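Local atomic coordinates of alcohol dehydrogenase (Thermus thermophilus, PDB entry 2EIH), a protein that binds zinc and probably acts as a nicotinamide-dependent oxidoreductase of the medium-chain, zinc-binding alcohol dehydrogenase family. Residues Arg2-Arg7 against Leu317-Ala322; Leu42-Arg47 against Glu324-Leu329. All coordinates share one frame; numbering follows the deposited sequence.

Contact 1: residues Arg2-Arg7 against Leu317-Ala322; sequences RAVVMR and LPLEAA
V4 and L319 show how a strand can pack against a turn when no hydrogen bond joins the two. The valine sits on strand 2-6 with its CB directed at the turn, and both of its methyls take part. V4 CG2, on the branch beside the backbone N, comes to 3.3 Å from L319 CD1 as the two side chains run past each other in opposed senses, a tighter approach than ordinary van der Waals contact between carbons. V4 CG2 also lies 3.3 Å from L319 O, the carbonyl that accepts a bond from A322 N, so it is pressed against both the backbone and the side chain of one residue. V4 CG1, placed anti to its backbone N (chi1 166°), makes the nearer approach to the first turn of helix 322-330, 3.9 Å from A322 CB.

At the exposed end the chemistry changes. R2 reaches over with a chain that is extended through chi2 and then bent at chi3 (79°), which brings NH2 to the stem of E320. E320 CB lies in the guanidinium plane at its edge, 3.8 Å from R2 NH2. A bend at chi2 of E320 turns the carboxylate back toward the arginine, adding a long salt bridge, R2 NH2 to E320 OE1 at 3.9 Å, with the two planar groups turned 78° from each other. Such a loose, nearly perpendicular pairing is probably weaker than a flat, two-bonded one.

The contact ties the N-terminal strand to the turn between strand 313-318 and helix 322-330, within the GroES-like part of the fold. Strand 15-19, antiparallel to 2-6, contributes L15 against V4 and V17 against both R2 and E320; from strand 337-341, L340 packs on L319 and A322.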
loop_
_atom_site.group_PDB
_atom_site.type_symbol
_atom_site.label_atom_id
_atom_site.label_comp_id
_atom_site.label_asym_id
_atom_site.label_seq_id
_atom_site.Cartn_x
_atom_site.Cartn_y
_atom_site.Cartn_z
ATOM N N ARG A 2 6.690 1.907 47.892
ATOM C CA ARG A 2 7.793 2.783 47.545
ATOM C C ARG A 2 7.531 3.330 46.145
ATOM O O ARG A 2 6.975 2.636 45.281
ATOM C CB ARG A 2 9.135 2.045 47.565
ATOM C CG ARG A 2 9.739 1.854 48.949
ATOM C CD ARG A 2 11.083 1.143 48.872
ATOM N NE ARG A 2 12.204 2.003 48.486
ATOM C CZ ARG A 2 12.734 2.943 49.269
ATOM N NH1 ARG A 2 12.245 3.158 50.489
ATOM N NH2 ARG A 2 13.775 3.653 48.842
ATOM N N ALA A 3 7.914 4.585 45.937
ATOM C CA ALA A 3 7.746 5.236 44.653
ATOM C C ALA A 3 8.595 6.487 44.623
ATOM O O ALA A 3 8.936 7.055 45.660
ATOM C CB ALA A 3 6.285 5.595 44.430
ATOM N N VAL A 4 8.973 6.882 43.421
ATOM C CA VAL A 4 9.736 8.096 43.231
ATOM C C VAL A 4 8.719 9.079 42.692
ATOM O O VAL A 4 8.270 8.964 41.554
ATOM C CB VAL A 4 10.853 7.917 42.207
ATOM C CG1 VAL A 4 11.385 9.277 41.787
ATOM C CG2 VAL A 4 11.955 7.069 42.799
ATOM N N VAL A 5 8.341 10.026 43.538
ATOM C CA VAL A 5 7.372 11.037 43.172
ATOM C C VAL A 5 8.077 12.280 42.665
ATOM O O VAL A 5 9.285 12.457 42.848
ATOM C CB VAL A 5 6.470 11.426 44.366
ATOM C CG1 VAL A 5 5.498 10.294 44.676
ATOM C CG2 VAL A 5 7.326 11.734 45.589
ATOM N N MET A 6 7.288 13.140 42.035
ATOM C CA MET A 6 7.756 14.382 41.453
ATOM C C MET A 6 7.121 15.518 42.242
ATOM O O MET A 6 6.045 16.000 41.884
ATOM C CB MET A 6 7.287 14.428 40.011
ATOM C CG MET A 6 8.031 15.355 39.119
ATOM S SD MET A 6 7.312 15.136 37.515
ATOM C CE MET A 6 6.968 16.818 37.098
ATOM N N ARG A 7 7.784 15.926 43.322
ATOM C CA ARG A 7 7.291 17.003 44.176
ATOM C C ARG A 7 6.979 18.275 43.402
ATOM O O ARG A 7 5.939 18.900 43.608
ATOM C CB ARG A 7 8.314 17.325 45.275
ATOM C CG ARG A 7 8.387 16.288 46.395
ATOM C CD ARG A 7 7.011 16.043 47.014
ATOM N NE ARG A 7 7.031 14.951 47.981
ATOM C CZ ARG A 7 5.944 14.344 48.449
ATOM N NH1 ARG A 7 4.738 14.719 48.039
ATOM N NH2 ARG A 7 6.065 13.354 49.327
ATOM N N LEU A 317 20.217 1.070 37.866
ATOM C CA LEU A 317 20.290 1.860 39.087
ATOM C C LEU A 317 19.136 1.470 39.997
ATOM O O LEU A 317 18.083 1.030 39.534
ATOM C CB LEU A 317 20.161 3.371 38.792
ATOM C CG LEU A 317 21.255 4.236 38.153
ATOM C CD1 LEU A 317 22.516 4.224 39.021
ATOM C CD2 LEU A 317 21.568 3.719 36.768
ATOM N N PRO A 318 19.329 1.592 41.314
ATOM C CA PRO A 318 18.218 1.245 42.198
ATOM C C PRO A 318 17.128 2.309 42.023
ATOM O O PRO A 318 17.423 3.459 41.700
ATOM C CB PRO A 318 18.857 1.277 43.589
ATOM C CG PRO A 318 20.010 2.229 43.411
ATOM C CD PRO A 318 20.563 1.817 42.084
ATOM N N LEU A 319 15.879 1.926 42.251
ATOM C CA LEU A 319 14.756 2.843 42.102
ATOM C C LEU A 319 14.952 4.193 42.789
ATOM O O LEU A 319 14.623 5.237 42.219
ATOM C CB LEU A 319 13.467 2.189 42.616
ATOM C CG LEU A 319 12.118 2.920 42.478
ATOM C CD1 LEU A 319 11.885 3.831 43.655
ATOM C CD2 LEU A 319 12.075 3.688 41.164
ATOM N N GLU A 320 15.491 4.165 44.004
ATOM C CA GLU A 320 15.716 5.379 44.779
ATOM C C GLU A 320 16.748 6.309 44.174
ATOM O O GLU A 320 17.001 7.380 44.707
ATOM C CB GLU A 320 16.130 5.024 46.215
ATOM C CG GLU A 320 17.305 4.063 46.310
ATOM C CD GLU A 320 16.868 2.614 46.462
ATOM O OE1 GLU A 320 15.839 2.232 45.866
ATOM O OE2 GLU A 320 17.565 1.855 47.166
ATOM N N ALA A 321 17.341 5.906 43.058
ATOM C CA ALA A 321 18.354 6.729 42.418
ATOM C C ALA A 321 17.894 7.265 41.062
ATOM O O ALA A 321 18.718 7.538 40.187
ATOM C CB ALA A 321 19.640 5.932 42.258
ATOM N N ALA A 322 16.581 7.420 40.896
ATOM C CA ALA A 322 16.024 7.931 39.647
ATOM C C ALA A 322 16.666 9.254 39.227
ATOM O O ALA A 322 16.864 9.511 38.041
ATOM C CB ALA A 322 14.519 8.098 39.781
#

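Contact 2: residues Leu42-Arg47 against Glu324-Leu329; sequences LDVWVR and EGHRLL
Two helices of the GroES-like part of a medium-chain dehydrogenase fold, 41-48 and 322-330, meet here across an interhelical histidine. The short segments run at 113° to each other with their axes 10.6 Å apart at closest approach, and the imidazole of H326 bridges much of that separation. H326 CE1 lies 3.6 Å from D43 O, at the ring edge, and D43 CB is 3.7 Å from H326 NE2. V44 lends one methyl: CG2, beside the backbone N, approaches H326 ND1 obliquely and more distantly meets CD2 of L329.

Both ring nitrogens are engaged. NE2 is hydrogen-bonded to the hydroxyl of Y121, which also bonds OD2 of D43, so this tyrosine joins the two helices by a second polar route. ND1 is left to R47, whose chain runs straight through chi2 and then turns at chi3 (60°) to bring NE to the ring. The remaining guanidinium nitrogens are held as well, NH1 by a salt bridge to E330 and NH2 by the carbonyl of G10, which would fix the rotation of the group. As ND1 accepts a bond, the imidazole is probably neutral. The bond itself is short and nearly straight, R47 NE to H326 ND1 at 2.8 Å with an N-H...ND1 angle of 171°; ND1 lies in the guanidinium plane, whereas NE stands somewhat out of the plane of the H326 ring.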
loop_
_atom_site.group_PDB
_atom_site.type_symbol
_atom_site.label_atom_id
_atom_site.label_comp_id
_atom_site.label_asym_id
_atom_site.label_seq_id
_atom_site.Cartn_x
_atom_site.Cartn_y
_atom_site.Cartn_z
ATOM N N LEU A 42 11.207 11.158 27.648
ATOM C CA LEU A 42 9.889 11.689 27.941
ATOM C C LEU A 42 9.757 11.983 29.440
ATOM O O LEU A 42 9.163 12.994 29.833
ATOM C CB LEU A 42 8.822 10.680 27.508
ATOM C CG LEU A 42 7.362 11.010 27.817
ATOM C CD1 LEU A 42 7.025 12.425 27.349
ATOM C CD2 LEU A 42 6.478 9.985 27.137
ATOM N N ASP A 43 10.303 11.103 30.279
ATOM C CA ASP A 43 10.225 11.318 31.717
ATOM C C ASP A 43 10.930 12.633 32.057
ATOM O O ASP A 43 10.545 13.312 33.002
ATOM C CB ASP A 43 10.908 10.189 32.507
ATOM C CG ASP A 43 10.519 8.794 32.035
ATOM O OD1 ASP A 43 9.531 8.643 31.292
ATOM O OD2 ASP A 43 11.219 7.836 32.421
ATOM N N VAL A 44 11.959 12.988 31.289
ATOM C CA VAL A 44 12.705 14.217 31.549
ATOM C C VAL A 44 11.893 15.458 31.193
ATOM O O VAL A 44 11.894 16.439 31.940
ATOM C CB VAL A 44 14.051 14.231 30.783
ATOM C CG1 VAL A 44 14.761 15.560 30.984
ATOM C CG2 VAL A 44 14.933 13.095 31.284
ATOM N N TRP A 45 11.198 15.415 30.059
ATOM C CA TRP A 45 10.383 16.546 29.648
ATOM C C TRP A 45 9.286 16.793 30.686
ATOM O O TRP A 45 8.964 17.944 31.002
ATOM C CB TRP A 45 9.776 16.294 28.260
ATOM C CG TRP A 45 10.816 16.076 27.204
ATOM C CD1 TRP A 45 12.076 16.601 27.183
ATOM C CD2 TRP A 45 10.708 15.245 26.040
ATOM N NE1 TRP A 45 12.765 16.147 26.087
ATOM C CE2 TRP A 45 11.951 15.310 25.366
ATOM C CE3 TRP A 45 9.687 14.451 25.499
ATOM C CZ2 TRP A 45 12.203 14.604 24.179
ATOM C CZ3 TRP A 45 9.938 13.748 24.313
ATOM C CH2 TRP A 45 11.187 13.832 23.670
ATOM N N VAL A 46 8.726 15.720 31.239
ATOM C CA VAL A 46 7.686 15.875 32.241
ATOM C C VAL A 46 8.301 16.445 33.510
ATOM O O VAL A 46 7.697 17.293 34.165
ATOM C CB VAL A 46 6.994 14.539 32.557
ATOM C CG1 VAL A 46 5.988 14.728 33.684
ATOM C CG2 VAL A 46 6.281 14.029 31.311
ATOM N N ARG A 47 9.507 15.999 33.850
ATOM C CA ARG A 47 10.174 16.500 35.046
ATOM C C ARG A 47 10.480 17.991 34.940
ATOM O O ARG A 47 10.223 18.751 35.871
ATOM C CB ARG A 47 11.473 15.730 35.313
ATOM C CG ARG A 47 12.360 16.420 36.350
ATOM C CD ARG A 47 13.611 15.645 36.710
ATOM N NE ARG A 47 14.518 15.373 35.595
ATOM C CZ ARG A 47 15.306 16.263 34.998
ATOM N NH1 ARG A 47 16.087 15.870 34.000
ATOM N NH2 ARG A 47 15.314 17.532 35.379
ATOM N N GLU A 324 19.796 10.392 39.745
ATOM C CA GLU A 324 21.082 10.113 39.111
ATOM C C GLU A 324 20.850 9.510 37.737
ATOM O O GLU A 324 21.650 9.704 36.826
ATOM C CB GLU A 324 21.893 9.134 39.957
ATOM C CG GLU A 324 23.140 8.631 39.249
ATOM C CD GLU A 324 24.206 9.697 39.102
ATOM O OE1 GLU A 324 23.865 10.902 39.090
ATOM O OE2 GLU A 324 25.396 9.335 38.977
ATOM N N GLY A 325 19.754 8.764 37.604
ATOM C CA GLY A 325 19.431 8.149 36.335
ATOM C C GLY A 325 19.058 9.189 35.297
ATOM O O GLY A 325 19.389 9.044 34.120
ATOM N N HIS A 326 18.368 10.248 35.716
ATOM C CA HIS A 326 17.985 11.283 34.758
ATOM C C HIS A 326 19.197 12.080 34.302
ATOM O O HIS A 326 19.193 12.653 33.214
ATOM C CB HIS A 326 16.948 12.242 35.349
ATOM C CG HIS A 326 15.527 11.786 35.168
ATOM N ND1 HIS A 326 14.506 12.672 34.883
ATOM C CD2 HIS A 326 14.964 10.573 35.269
ATOM C CE1 HIS A 326 13.368 12.006 34.819
ATOM N NE2 HIS A 326 13.607 10.731 35.048
ATOM N N ARG A 327 20.232 12.124 35.138
ATOM C CA ARG A 327 21.450 12.842 34.783
ATOM C C ARG A 327 22.144 12.071 33.659
ATOM O O ARG A 327 22.461 12.627 32.605
ATOM C CB ARG A 327 22.367 12.946 36.000
ATOM C CG ARG A 327 23.669 13.659 35.724
ATOM C CD ARG A 327 24.568 13.669 36.944
ATOM N NE ARG A 327 25.897 13.199 36.577
ATOM C CZ ARG A 327 26.210 11.921 36.394
ATOM N NH1 ARG A 327 25.289 10.982 36.557
ATOM N NH2 ARG A 327 27.438 11.583 36.026
ATOM N N LEU A 328 22.361 10.780 33.894
ATOM C CA LEU A 328 22.992 9.905 32.916
ATOM C C LEU A 328 22.340 9.983 31.551
ATOM O O LEU A 328 23.012 9.946 30.521
ATOM C CB LEU A 328 22.928 8.456 33.382
ATOM C CG LEU A 328 23.901 8.012 34.456
ATOM C CD1 LEU A 328 23.532 6.618 34.907
ATOM C CD2 LEU A 328 25.317 8.050 33.909
ATOM N N LEU A 329 21.019 10.071 31.548
ATOM C CA LEU A 329 20.263 10.123 30.308
ATOM C C LEU A 329 20.338 11.473 29.623
ATOM O O LEU A 329 20.434 11.553 28.402
ATOM C CB LEU A 329 18.804 9.767 30.578
ATOM C CG LEU A 329 17.955 9.599 29.324
ATOM C CD1 LEU A 329 18.560 8.530 28.420
ATOM C CD2 LEU A 329 16.545 9.217 29.738
#

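Overall arrangement
Both contacts secure the same C-terminal unit, strand 313-318 followed by helix 322-330, to elements from the start of the chain. Contact 1 holds the turn that leads into the helix, whereas contact 2 holds the helix itself, nearer the centre of the chain. In contact 1 a buried apolar patch gives way to a loose charged pair at the solvent-exposed edge; contact 2 buries its polar groups and satisfies them with directed bonds. The two regions, with centres 12 Å apart, also touch, M6 packing on helix 41-48 and L317 on L328. Y121 and L15 have partners in both, and neither contact lies near the zinc-binding cysteines.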